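Local coordinates for KLLA0B12012p (Kluyveromyces lactis, PDB 6Y3P), which probably binds ATP through this C-terminal ATP-grasp domain and, as the protein Pby1, directly partners the mRNA-decapping enzyme Dcp2, at residues A[221-226]-A[306-311]; A[299-304]-A[392-397]; A[153-158]-A[167-172]; A[106-111]-A[131-136]. One frame throughout, in Å; residues are numbered along the deposited sequence.

Contact 1: residues A[221-226]-A[306-311]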
loop_
_atom_site.group_PDB
_atom_site.type_symbol
_atom_site.label_atom_id
_atom_site.label_comp_id
_atom_site.label_asym_id
_atom_site.label_seq_id
_atom_site.Cartn_x
_atom_site.Cartn_y
_atom_site.Cartn_z
ATOM N N VAL A 221 -5.411 3.933 4.334
ATOM C CA VAL A 221 -4.942 5.298 4.451
ATOM C C VAL A 221 -5.806 6.160 3.551
ATOM O O VAL A 221 -5.903 5.874 2.364
ATOM C CB VAL A 221 -3.445 5.383 4.078
ATOM C CG1 VAL A 221 -2.942 6.829 4.139
ATOM C CG2 VAL A 221 -2.602 4.482 4.971
ATOM N N THR A 222 -6.448 7.200 4.110
ATOM C CA THR A 222 -7.296 8.095 3.326
ATOM C C THR A 222 -6.636 9.438 3.178
ATOM O O THR A 222 -6.288 10.074 4.163
ATOM C CB THR A 222 -8.741 8.197 3.894
ATOM O OG1 THR A 222 -9.270 6.895 4.103
ATOM C CG2 THR A 222 -9.687 8.977 2.986
ATOM N N CYS A 223 -6.443 9.851 1.942
ATOM C CA CYS A 223 -5.971 11.185 1.593
ATOM C C CYS A 223 -7.185 11.969 1.289
ATOM O O CYS A 223 -8.021 11.494 0.540
ATOM C CB CYS A 223 -5.044 11.155 0.386
ATOM S SG CYS A 223 -3.377 10.641 0.791
ATOM N N SER A 224 -7.267 13.169 1.813
ATOM C CA SER A 224 -8.391 14.063 1.564
ATOM C C SER A 224 -7.906 15.460 1.126
ATOM O O SER A 224 -7.128 16.085 1.843
ATOM C CB SER A 224 -9.267 14.165 2.808
ATOM O OG SER A 224 -10.357 15.023 2.520
ATOM N N GLY A 225 -8.367 15.907 -0.044
ATOM C CA GLY A 225 -8.073 17.214 -0.630
ATOM C C GLY A 225 -6.599 17.503 -0.835
ATOM O O GLY A 225 -5.836 16.591 -1.166
ATOM N N ASP A 226 -6.188 18.788 -0.605
ATOM C CA ASP A 226 -4.800 19.232 -0.729
ATOM C C ASP A 226 -4.268 19.921 0.555
ATOM O O ASP A 226 -4.224 21.146 0.620
ATOM C CB ASP A 226 -4.603 20.108 -1.983
ATOM C CG ASP A 226 -3.164 20.470 -2.346
ATOM O OD1 ASP A 226 -2.274 20.397 -1.451
ATOM O OD2 ASP A 226 -2.939 20.915 -3.498
ATOM N N GLU A 306 5.799 10.550 6.240
ATOM C CA GLU A 306 7.076 10.701 5.543
ATOM C C GLU A 306 6.915 10.410 4.066
ATOM O O GLU A 306 7.438 11.166 3.241
ATOM C CB GLU A 306 8.127 9.768 6.172
ATOM C CG GLU A 306 8.635 10.225 7.528
ATOM C CD GLU A 306 9.310 11.579 7.478
ATOM O OE1 GLU A 306 10.358 11.675 6.801
ATOM O OE2 GLU A 306 8.736 12.560 8.010
ATOM N N LEU A 307 6.142 9.363 3.719
ATOM C CA LEU A 307 5.892 9.008 2.317
ATOM C C LEU A 307 5.140 10.089 1.580
ATOM O O LEU A 307 5.505 10.425 0.453
ATOM C CB LEU A 307 5.212 7.633 2.167
ATOM C CG LEU A 307 4.969 7.132 0.734
ATOM C CD1 LEU A 307 6.260 7.198 -0.111
ATOM C CD2 LEU A 307 4.467 5.740 0.738
ATOM N N PHE A 308 4.112 10.649 2.198
ATOM C CA PHE A 308 3.373 11.722 1.554
ATOM C C PHE A 308 4.222 13.001 1.438
ATOM O O PHE A 308 4.129 13.686 0.422
ATOM C CB PHE A 308 1.998 11.933 2.211
ATOM C CG PHE A 308 1.031 10.921 1.631
ATOM C CD1 PHE A 308 0.590 11.030 0.312
ATOM C CD2 PHE A 308 0.646 9.804 2.364
ATOM C CE1 PHE A 308 -0.218 10.049 -0.254
ATOM C CE2 PHE A 308 -0.167 8.822 1.795
ATOM C CZ PHE A 308 -0.591 8.948 0.492
ATOM N N LYS A 309 5.127 13.256 2.392
ATOM C CA LYS A 309 6.044 14.396 2.287
ATOM C C LYS A 309 7.019 14.153 1.109
ATOM O O LYS A 309 7.246 15.061 0.298
ATOM C CB LYS A 309 6.802 14.640 3.586
ATOM C CG LYS A 309 5.904 15.152 4.690
ATOM C CD LYS A 309 6.661 16.000 5.701
ATOM C CE LYS A 309 6.919 15.302 7.003
ATOM N NZ LYS A 309 7.156 16.291 8.087
ATOM N N ALA A 310 7.504 12.900 0.972
ATOM C CA ALA A 310 8.395 12.461 -0.111
ATOM C C ALA A 310 7.739 12.658 -1.463
ATOM O O ALA A 310 8.299 13.350 -2.303
ATOM C CB ALA A 310 8.769 10.992 0.070
ATOM N N ALA A 311 6.525 12.078 -1.634
ATOM C CA ALA A 311 5.677 12.052 -2.828
ATOM C C ALA A 311 5.340 13.418 -3.393
ATOM O O ALA A 311 5.404 13.616 -4.600
ATOM C CB ALA A 311 4.397 11.292 -2.528
#

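Contact 2: residues A[299-304]-A[392-397]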
loop_
_atom_site.group_PDB
_atom_site.type_symbol
_atom_site.label_atom_id
_atom_site.label_comp_id
_atom_site.label_asym_id
_atom_site.label_seq_id
_atom_site.Cartn_x
_atom_site.Cartn_y
_atom_site.Cartn_z
ATOM N N GLN A 299 5.154 3.658 14.259
ATOM C CA GLN A 299 5.960 3.466 13.028
ATOM C C GLN A 299 5.132 3.625 11.764
ATOM O O GLN A 299 5.596 4.258 10.815
ATOM C CB GLN A 299 6.596 2.074 12.970
ATOM C CG GLN A 299 7.597 1.770 14.065
ATOM C CD GLN A 299 8.011 0.325 13.976
ATOM O OE1 GLN A 299 8.729 -0.077 13.047
ATOM N NE2 GLN A 299 7.545 -0.493 14.932
ATOM N N ILE A 300 3.904 3.072 11.742
ATOM C CA ILE A 300 3.031 3.165 10.557
ATOM C C ILE A 300 2.665 4.638 10.248
ATOM O O ILE A 300 2.768 5.080 9.098
ATOM C CB ILE A 300 1.802 2.213 10.662
ATOM C CG1 ILE A 300 2.253 0.768 10.349
ATOM C CG2 ILE A 300 0.661 2.656 9.710
ATOM C CD1 ILE A 300 1.337 -0.401 10.816
ATOM N N HIS A 301 2.268 5.385 11.270
ATOM C CA HIS A 301 1.893 6.793 11.121
ATOM C C HIS A 301 3.061 7.601 10.677
ATOM O O HIS A 301 2.893 8.490 9.871
ATOM C CB HIS A 301 1.419 7.345 12.455
ATOM C CG HIS A 301 0.131 6.771 12.911
ATOM N ND1 HIS A 301 -0.543 7.306 13.974
ATOM C CD2 HIS A 301 -0.576 5.736 12.420
ATOM C CE1 HIS A 301 -1.644 6.590 14.093
ATOM N NE2 HIS A 301 -1.707 5.647 13.168
ATOM N N GLU A 302 4.249 7.306 11.196
ATOM C CA GLU A 302 5.447 8.008 10.802
ATOM C C GLU A 302 5.819 7.754 9.350
ATOM O O GLU A 302 6.130 8.702 8.628
ATOM C CB GLU A 302 6.591 7.674 11.767
ATOM C CG GLU A 302 7.681 8.724 11.818
ATOM C CD GLU A 302 7.266 10.185 11.905
ATOM O OE1 GLU A 302 6.236 10.506 12.546
ATOM O OE2 GLU A 302 8.008 11.019 11.339
ATOM N N ALA A 303 5.735 6.484 8.914
ATOM C CA ALA A 303 6.080 6.039 7.563
ATOM C C ALA A 303 5.139 6.599 6.488
ATOM O O ALA A 303 5.609 7.026 5.421
ATOM C CB ALA A 303 6.149 4.524 7.503
ATOM N N VAL A 304 3.817 6.633 6.796
ATOM C CA VAL A 304 2.765 7.183 5.940
ATOM C C VAL A 304 2.998 8.716 5.730
ATOM O O VAL A 304 2.986 9.192 4.601
ATOM C CB VAL A 304 1.344 6.864 6.513
ATOM C CG1 VAL A 304 0.286 7.719 5.845
ATOM C CG2 VAL A 304 0.988 5.375 6.361
ATOM N N VAL A 392 -6.948 8.841 12.342
ATOM C CA VAL A 392 -5.939 9.785 12.808
ATOM C C VAL A 392 -5.265 10.591 11.693
ATOM O O VAL A 392 -4.699 10.016 10.762
ATOM C CB VAL A 392 -4.914 8.994 13.668
ATOM C CG1 VAL A 392 -3.860 9.911 14.293
ATOM C CG2 VAL A 392 -5.624 8.157 14.737
ATOM N N GLU A 393 -5.275 11.923 11.833
ATOM C CA GLU A 393 -4.605 12.818 10.902
ATOM C C GLU A 393 -3.107 12.794 11.189
ATOM O O GLU A 393 -2.689 13.257 12.253
ATOM C CB GLU A 393 -5.146 14.227 11.008
ATOM C CG GLU A 393 -4.794 15.047 9.786
ATOM C CD GLU A 393 -4.944 16.526 10.038
ATOM O OE1 GLU A 393 -3.950 17.158 10.458
ATOM O OE2 GLU A 393 -6.079 17.031 9.910
ATOM N N VAL A 394 -2.309 12.246 10.237
ATOM C CA VAL A 394 -0.863 12.049 10.389
ATOM C C VAL A 394 -0.040 13.080 9.616
ATOM O O VAL A 394 1.160 13.227 9.859
ATOM C CB VAL A 394 -0.440 10.589 10.055
ATOM C CG1 VAL A 394 -1.160 9.597 10.948
ATOM C CG2 VAL A 394 -0.677 10.251 8.576
ATOM N N LEU A 395 -0.674 13.779 8.677
ATOM C CA LEU A 395 -0.035 14.839 7.893
ATOM C C LEU A 395 -1.076 15.789 7.410
ATOM O O LEU A 395 -2.160 15.359 7.011
ATOM C CB LEU A 395 0.753 14.287 6.687
ATOM C CG LEU A 395 1.593 15.307 5.893
ATOM C CD1 LEU A 395 2.839 15.768 6.689
ATOM C CD2 LEU A 395 1.975 14.770 4.520
ATOM N N LYS A 396 -0.737 17.081 7.427
ATOM C CA LYS A 396 -1.562 18.146 6.883
ATOM C C LYS A 396 -0.659 19.123 6.169
ATOM O O LYS A 396 0.264 19.668 6.783
ATOM C CB LYS A 396 -2.373 18.848 7.976
ATOM C CG LYS A 396 -3.503 19.732 7.441
ATOM C CD LYS A 396 -3.678 21.040 8.251
ATOM C CE LYS A 396 -4.299 20.891 9.625
ATOM N NZ LYS A 396 -5.725 20.467 9.572
ATOM N N LEU A 397 -0.895 19.325 4.868
ATOM C CA LEU A 397 -0.169 20.317 4.074
ATOM C C LEU A 397 -1.126 21.425 3.669
ATOM O O LEU A 397 -2.260 21.139 3.261
ATOM C CB LEU A 397 0.461 19.707 2.812
ATOM C CG LEU A 397 1.493 18.590 3.007
ATOM C CD1 LEU A 397 1.837 17.967 1.679
ATOM C CD2 LEU A 397 2.766 19.098 3.674
#

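Contact 3: residues A[153-158]-A[167-172]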
loop_
_atom_site.group_PDB
_atom_site.type_symbol
_atom_site.label_atom_id
_atom_site.label_comp_id
_atom_site.label_asym_id
_atom_site.label_seq_id
_atom_site.Cartn_x
_atom_site.Cartn_y
_atom_site.Cartn_z
ATOM N N GLY A 153 12.283 -19.795 -10.637
ATOM C CA GLY A 153 12.035 -19.755 -9.199
ATOM C C GLY A 153 12.699 -18.602 -8.474
ATOM O O GLY A 153 13.839 -18.249 -8.799
ATOM N N ILE A 154 11.992 -18.022 -7.471
ATOM C CA ILE A 154 12.510 -16.893 -6.696
ATOM C C ILE A 154 13.536 -17.426 -5.639
ATOM O O ILE A 154 13.216 -18.315 -4.845
ATOM C CB ILE A 154 11.428 -15.898 -6.138
ATOM C CG1 ILE A 154 10.869 -16.294 -4.765
ATOM C CG2 ILE A 154 10.279 -15.668 -7.145
ATOM C CD1 ILE A 154 10.153 -15.153 -3.997
ATOM N N ARG A 155 14.787 -16.915 -5.709
ATOM C CA ARG A 155 15.912 -17.334 -4.875
ATOM C C ARG A 155 16.493 -16.235 -3.961
ATOM O O ARG A 155 16.574 -15.063 -4.344
ATOM C CB ARG A 155 17.015 -17.950 -5.752
ATOM C CG ARG A 155 16.608 -19.274 -6.401
ATOM C CD ARG A 155 17.745 -19.941 -7.148
ATOM N NE ARG A 155 18.804 -20.418 -6.253
ATOM C CZ ARG A 155 19.924 -21.023 -6.651
ATOM N NH1 ARG A 155 20.145 -21.247 -7.941
ATOM N NH2 ARG A 155 20.831 -21.404 -5.760
ATOM N N ILE A 156 16.913 -16.648 -2.754
ATOM C CA ILE A 156 17.510 -15.796 -1.717
ATOM C C ILE A 156 19.029 -15.727 -1.873
ATOM O O ILE A 156 19.676 -16.720 -2.247
ATOM C CB ILE A 156 17.090 -16.275 -0.281
ATOM C CG1 ILE A 156 15.597 -16.092 -0.100
ATOM C CG2 ILE A 156 17.807 -15.497 0.846
ATOM C CD1 ILE A 156 15.056 -16.787 1.046
ATOM N N PHE A 157 19.590 -14.563 -1.545
ATOM C CA PHE A 157 21.026 -14.286 -1.541
ATOM C C PHE A 157 21.295 -13.049 -0.696
ATOM O O PHE A 157 20.366 -12.298 -0.385
ATOM C CB PHE A 157 21.530 -14.070 -2.974
ATOM C CG PHE A 157 21.026 -12.804 -3.634
ATOM C CD1 PHE A 157 19.789 -12.780 -4.277
ATOM C CD2 PHE A 157 21.809 -11.649 -3.648
ATOM C CE1 PHE A 157 19.325 -11.617 -4.890
ATOM C CE2 PHE A 157 21.360 -10.497 -4.288
ATOM C CZ PHE A 157 20.120 -10.489 -4.912
ATOM N N LYS A 158 22.560 -12.802 -0.370
ATOM C CA LYS A 158 22.980 -11.611 0.371
ATOM C C LYS A 158 24.124 -10.876 -0.329
ATOM O O LYS A 158 24.260 -9.672 -0.135
ATOM C CB LYS A 158 23.390 -11.962 1.805
ATOM C CG LYS A 158 22.218 -12.254 2.740
ATOM C CD LYS A 158 22.545 -11.888 4.197
ATOM C CE LYS A 158 23.473 -12.858 4.895
ATOM N NZ LYS A 158 22.937 -14.246 4.911
ATOM N N PHE A 167 22.926 -17.168 -10.945
ATOM C CA PHE A 167 22.896 -16.969 -12.401
ATOM C C PHE A 167 23.677 -18.017 -13.171
ATOM O O PHE A 167 23.212 -18.445 -14.222
ATOM C CB PHE A 167 23.336 -15.545 -12.797
ATOM C CG PHE A 167 22.171 -14.584 -12.828
ATOM C CD1 PHE A 167 21.353 -14.497 -13.940
ATOM C CD2 PHE A 167 21.835 -13.837 -11.704
ATOM C CE1 PHE A 167 20.237 -13.662 -13.939
ATOM C CE2 PHE A 167 20.745 -12.967 -11.719
ATOM C CZ PHE A 167 19.936 -12.902 -12.821
ATOM N N ASP A 168 24.852 -18.425 -12.659
ATOM C CA ASP A 168 25.704 -19.460 -13.242
ATOM C C ASP A 168 24.960 -20.802 -13.273
ATOM O O ASP A 168 25.030 -21.523 -14.268
ATOM C CB ASP A 168 26.988 -19.620 -12.398
ATOM C CG ASP A 168 28.067 -18.564 -12.578
ATOM O OD1 ASP A 168 27.872 -17.646 -13.395
ATOM O OD2 ASP A 168 29.096 -18.650 -11.885
ATOM N N SER A 169 24.246 -21.127 -12.167
ATOM C CA SER A 169 23.473 -22.360 -12.030
ATOM C C SER A 169 22.231 -22.396 -12.935
ATOM O O SER A 169 21.717 -23.487 -13.191
ATOM C CB SER A 169 23.118 -22.628 -10.568
ATOM O OG SER A 169 22.018 -21.858 -10.113
ATOM N N PHE A 170 21.758 -21.225 -13.424
ATOM C CA PHE A 170 20.610 -21.134 -14.335
ATOM C C PHE A 170 21.032 -21.587 -15.733
ATOM O O PHE A 170 20.246 -22.242 -16.421
ATOM C CB PHE A 170 20.040 -19.697 -14.394
ATOM C CG PHE A 170 19.253 -19.185 -13.198
ATOM C CD1 PHE A 170 18.611 -20.069 -12.326
ATOM C CD2 PHE A 170 19.120 -17.820 -12.967
ATOM C CE1 PHE A 170 17.887 -19.592 -11.225
ATOM C CE2 PHE A 170 18.390 -17.342 -11.871
ATOM C CZ PHE A 170 17.762 -18.232 -11.020
ATOM N N GLU A 171 22.294 -21.263 -16.122
ATOM C CA GLU A 171 22.938 -21.596 -17.399
ATOM C C GLU A 171 23.199 -23.096 -17.556
ATOM O O GLU A 171 23.273 -23.586 -18.686
ATOM C CB GLU A 171 24.288 -20.850 -17.544
ATOM C CG GLU A 171 24.212 -19.327 -17.576
ATOM C CD GLU A 171 23.451 -18.696 -18.725
ATOM O OE1 GLU A 171 23.493 -19.248 -19.848
ATOM O OE2 GLU A 171 22.818 -17.639 -18.502
ATOM N N GLU A 172 23.404 -23.809 -16.431
ATOM C CA GLU A 172 23.710 -25.239 -16.436
ATOM C C GLU A 172 22.755 -26.003 -15.541
ATOM O O GLU A 172 21.571 -26.085 -15.855
ATOM C CB GLU A 172 25.168 -25.474 -16.015
ATOM C CG GLU A 172 26.181 -25.059 -17.073
ATOM C CD GLU A 172 27.568 -24.672 -16.593
ATOM O OE1 GLU A 172 27.844 -24.784 -15.376
ATOM O OE2 GLU A 172 28.385 -24.250 -17.444
#

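Contact 4: residues A[106-111]-A[131-136]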
loop_
_atom_site.group_PDB
_atom_site.type_symbol
_atom_site.label_atom_id
_atom_site.label_comp_id
_atom_site.label_asym_id
_atom_site.label_seq_id
_atom_site.Cartn_x
_atom_site.Cartn_y
_atom_site.Cartn_z
ATOM N N PHE A 106 11.235 0.563 4.805
ATOM C CA PHE A 106 10.901 0.323 3.396
ATOM C C PHE A 106 11.741 -0.795 2.778
ATOM O O PHE A 106 12.963 -0.823 2.951
ATOM C CB PHE A 106 11.046 1.622 2.573
ATOM C CG PHE A 106 10.808 1.473 1.093
ATOM C CD1 PHE A 106 9.580 1.029 0.609
ATOM C CD2 PHE A 106 11.794 1.815 0.177
ATOM C CE1 PHE A 106 9.348 0.933 -0.767
ATOM C CE2 PHE A 106 11.560 1.708 -1.195
ATOM C CZ PHE A 106 10.339 1.273 -1.655
ATOM N N LEU A 107 11.082 -1.691 2.034
ATOM C CA LEU A 107 11.739 -2.794 1.357
ATOM C C LEU A 107 11.984 -2.348 -0.037
ATOM O O LEU A 107 11.043 -2.205 -0.808
ATOM C CB LEU A 107 10.879 -4.082 1.374
ATOM C CG LEU A 107 10.648 -4.696 2.732
ATOM C CD1 LEU A 107 9.632 -5.783 2.654
ATOM C CD2 LEU A 107 11.943 -5.184 3.370
ATOM N N GLU A 108 13.242 -2.005 -0.329
ATOM C CA GLU A 108 13.658 -1.535 -1.638
ATOM C C GLU A 108 13.490 -2.647 -2.660
ATOM O O GLU A 108 13.579 -3.825 -2.313
ATOM C CB GLU A 108 15.137 -1.148 -1.621
ATOM C CG GLU A 108 15.481 0.003 -0.709
ATOM C CD GLU A 108 16.978 0.183 -0.599
ATOM O OE1 GLU A 108 17.636 -0.700 -0.004
ATOM O OE2 GLU A 108 17.497 1.182 -1.148
ATOM N N SER A 109 13.248 -2.266 -3.908
ATOM C CA SER A 109 13.168 -3.168 -5.049
ATOM C C SER A 109 13.887 -2.496 -6.205
ATOM O O SER A 109 14.002 -1.262 -6.249
ATOM C CB SER A 109 11.725 -3.487 -5.417
ATOM O OG SER A 109 11.005 -2.299 -5.698
ATOM N N PHE A 110 14.447 -3.311 -7.093
ATOM C CA PHE A 110 15.177 -2.844 -8.261
ATOM C C PHE A 110 14.827 -3.740 -9.411
ATOM O O PHE A 110 14.389 -4.862 -9.199
ATOM C CB PHE A 110 16.693 -2.882 -8.024
ATOM C CG PHE A 110 17.163 -2.137 -6.801
ATOM C CD1 PHE A 110 17.288 -2.786 -5.578
ATOM C CD2 PHE A 110 17.493 -0.788 -6.873
ATOM C CE1 PHE A 110 17.722 -2.093 -4.442
ATOM C CE2 PHE A 110 17.935 -0.100 -5.736
ATOM C CZ PHE A 110 18.049 -0.757 -4.530
ATOM N N ASN A 111 14.992 -3.227 -10.633
ATOM C CA ASN A 111 14.740 -3.968 -11.861
ATOM C C ASN A 111 16.063 -4.219 -12.557
ATOM O O ASN A 111 16.867 -3.301 -12.735
ATOM C CB ASN A 111 13.740 -3.232 -12.748
ATOM C CG ASN A 111 12.329 -3.695 -12.503
ATOM O OD1 ASN A 111 11.649 -3.245 -11.574
ATOM N ND2 ASN A 111 11.888 -4.664 -13.289
ATOM N N ARG A 131 23.775 -2.097 -7.086
ATOM C CA ARG A 131 25.176 -2.517 -6.894
ATOM C C ARG A 131 25.682 -2.093 -5.516
ATOM O O ARG A 131 26.222 -2.919 -4.774
ATOM C CB ARG A 131 26.072 -1.931 -8.003
ATOM C CG ARG A 131 27.594 -2.096 -7.807
ATOM C CD ARG A 131 28.106 -3.429 -8.305
ATOM N NE ARG A 131 29.448 -3.325 -8.872
ATOM C CZ ARG A 131 29.885 -4.057 -9.893
ATOM N NH1 ARG A 131 31.121 -3.898 -10.351
ATOM N NH2 ARG A 131 29.087 -4.947 -10.471
ATOM N N GLN A 132 25.470 -0.804 -5.184
ATOM C CA GLN A 132 25.894 -0.167 -3.948
ATOM C C GLN A 132 25.247 -0.787 -2.735
ATOM O O GLN A 132 25.908 -0.976 -1.720
ATOM C CB GLN A 132 25.632 1.339 -4.007
ATOM C CG GLN A 132 26.751 2.127 -3.345
ATOM C CD GLN A 132 26.712 3.587 -3.669
ATOM O OE1 GLN A 132 25.642 4.194 -3.841
ATOM N NE2 GLN A 132 27.885 4.203 -3.640
ATOM N N GLU A 133 23.977 -1.149 -2.862
ATOM C CA GLU A 133 23.216 -1.810 -1.816
ATOM C C GLU A 133 23.794 -3.200 -1.506
ATOM O O GLU A 133 24.037 -3.518 -0.344
ATOM C CB GLU A 133 21.744 -1.917 -2.244
ATOM C CG GLU A 133 20.975 -0.614 -2.128
ATOM C CD GLU A 133 20.737 -0.116 -0.714
ATOM O OE1 GLU A 133 20.590 -0.957 0.203
ATOM O OE2 GLU A 133 20.707 1.121 -0.526
ATOM N N LEU A 134 24.014 -4.022 -2.557
ATOM C CA LEU A 134 24.558 -5.387 -2.453
ATOM C C LEU A 134 25.972 -5.366 -1.864
ATOM O O LEU A 134 26.332 -6.249 -1.080
ATOM C CB LEU A 134 24.565 -6.022 -3.856
ATOM C CG LEU A 134 23.383 -6.921 -4.298
ATOM C CD1 LEU A 134 22.046 -6.509 -3.692
ATOM C CD2 LEU A 134 23.306 -6.989 -5.795
ATOM N N GLU A 135 26.757 -4.324 -2.228
ATOM C CA GLU A 135 28.127 -4.099 -1.760
ATOM C C GLU A 135 28.170 -3.758 -0.279
ATOM O O GLU A 135 29.137 -4.121 0.390
ATOM C CB GLU A 135 28.804 -3.012 -2.583
ATOM C CG GLU A 135 29.525 -3.570 -3.786
ATOM C CD GLU A 135 30.300 -2.561 -4.604
ATOM O OE1 GLU A 135 30.323 -2.712 -5.848
ATOM O OE2 GLU A 135 30.903 -1.637 -4.009
ATOM N N SER A 136 27.099 -3.108 0.240
ATOM C CA SER A 136 26.955 -2.721 1.651
ATOM C C SER A 136 26.852 -3.936 2.586
ATOM O O SER A 136 27.197 -3.823 3.760
ATOM C CB SER A 136 25.801 -1.732 1.837
ATOM O OG SER A 136 24.704 -2.259 2.563
#

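Contact 1: residues A[221-226]-A[306-311]
Cys223 and Val221, alternate residues of one strand, both turn toward the ring of Phe308, where helix 290-313 packs over the antiparallel sheet of this ATP-grasp domain. The tight part is a cysteine sulfur-aromatic contact. Cys223 SG sits over one face of the ring, 3.7 Å from its centroid and 30° off the normal. The sulfur is shifted toward the outer end of the ring, so its nearest carbon is Phe308 CZ at 3.3 Å, with Phe308 CE1 almost as near. With SG anti to its own carbonyl carbon (chi1 -79°), Cys223 carries the sulfur out from the strand toward the helix.

Beyond Cys223 the contact opens. The chain turns away from the helix at Gly225, toward a partly exposed loop. The buried ring has further neighbours in Val229 and Phe331, and Phe319 packs against it edge-to-face. The strand itself is fixed by backbone hydrogen bonds, Cys223 pairing with Glu327 and Val221 with Phe329. An alanine in place of Phe308 would probably open a gap between helix and sheet, robbing the sulfur of its aromatic face and Phe319 of its partner ring. Val221 fits less closely than the cysteine, the valine running past the ring the opposite way: its CG1 approaches Phe308 CE2 obliquely at 4.1 Å.

Contact 2: residues A[299-304]-A[392-397]
Helix 299-304 runs over strand 392-396 in roughly the same direction, at 30° with the axes 8.0 Å apart at their closest, and brings His301 opposite Val394. The main contact is a CH-pi interaction: Val394 CG1 lies over one face of the imidazole, 4.0 Å from its centroid and displaced toward the rim. The methyl also touches the root of the ring, with Val394 CG1 3.7 Å from His301 CG. At the far end of the imidazole, Val392 CG1 comes obliquely to His301 CE1 at 4.0 Å, so two valines of one strand follow the ring along its length. The other branch of Val394 is used as well: CG2, which chi1 of -59° for CG1 places between the backbone N and the carbonyl carbon, meets Val304 CG1 one helical turn on, 3.8 Å away.

This is a helix laid against the antiparallel sheet of the ATP-grasp domain, here over the C-terminal strand 391-396 and its partner 228-239. Val394 and Leu395 both pair through their backbones with Val229, and the nearly helical psi of Val394 (-16°) is consistent with a classic beta bulge. Consecutive side chains, those of Val394 and Leu395, therefore both point toward the helix, and Leu395 continues the packing onto Ser305 and Phe308. The polar end of the histidine is engaged with the sheet: His301 NE2 is hydrogen-bonded to Asp233 OD1, which should restrain rotation of the ring and keep its face turned to Val394.

Contact 3: residues A[153-158]-A[167-172]
Arg155 reaches from its strand to Ser169 near the end of the following helix, closing a compact beta-alpha unit in which helix 160-171 returns over the sheet that holds strand 154-157. The polar link is a hydrogen bond from Arg155 NH1 to Ser169 OG at 2.9 Å. The hydroxyl oxygen sits at the edge of the guanidinium, only 9° out of its plane, yet the bond is bent, with 134° at the hydrogen. Lower down the same side chain, the apolar part of the arginine passes Phe170: Arg155 CD comes obliquely to Phe170 CE1 at 4.1 Å. The guanidinium and phenyl planes stand 72° apart, so the two groups do not stack.

Both polar ends have a second hold. Arg155 NE forms a salt bridge with Asp252 OD1 from the neighbouring edge of the sheet, where Ile156 pairs through its backbone with Asp252. A bend in the arginine chain at chi3 (68°) turns the guanidinium so that NE can serve Asp252 while NH1 serves the helix. Deeper in, Phe157 and Arg155 both lie on Ile166, and Phe167 packs edge-to-face on Phe195, fixing the helix above the sheet. The polar contact lies at the protein surface, and the chain is not modelled just after Glu172, probably because it is disordered. Ser169 OG has two partners: it accepts from Arg155 NH1 and is hydrogen-bonded to Ile166 O, one turn back in its own helix.

Contact 4: residues A[106-111]-A[131-136]
The carboxylates of Glu108 and Glu133 meet with their planes almost perpendicular, 88° apart, as the two side chains extend to meet each other from the loop and the helix. As deprotonated carboxylates both would be acceptors, yet their oxygens are close: Glu108 OE1 is 3.0 Å from Glu133 OE1, and the OE2 atoms of Glu108 and Glu133 are 3.3 Å apart. Beside them the ring of Phe110 offers its CZ to Glu133 CG at 3.8 Å in an oblique approach. Within the loop leading into the strand, the backbone N of Glu108 lies 4.1 Å above the plane of the Phe106 ring, toward its rim.

Two like charges this close would repel, and Lys139 probably offsets this. Its NZ forms a salt bridge with Glu108 OE1 and a longer, weak ion pair with Glu133 OE1. The crowding may also raise the proton affinity of one carboxylate. Glu133 bends at chi2 (-68°), which lets its CG lie against Phe110 while the carboxylate turns to Glu108. An alanine at Glu133 would lose CG and the carboxylate, and would probably leave Phe110 CZ without this neighbour and Lys139 with one acidic partner fewer. Trp141 of strand 140-145 touches Glu108, Phe110 and Glu133 alike. The whole is a helix, 128-136, packed against strand 109-113 at the edge of an antiparallel sheet, within the ATP-grasp fold of the tubulin-tyrosine ligase family.

How the contacts relate
From the N terminus, contact 4 comes first, closing a short loop between strand 109-113 and helix 128-136. Contact 3 follows in series with a still shorter strand-to-helix return. Both serve the same five-stranded antiparallel sheet, and they touch where Phe157 packs on Leu134. Further on, contacts 1 and 2 lie on the six-stranded antiparallel sheet, where they cross: 221-226 opens first, 299-304 next, then 306-311 closes contact 1 and 392-397 closes contact 2. They share helix 290-313 and lie about 8 Å apart between centres, meeting through Leu395 on Phe308. Contacts 1 and 3 are about 38 Å apart between centres, on opposite sides of the chain's centre.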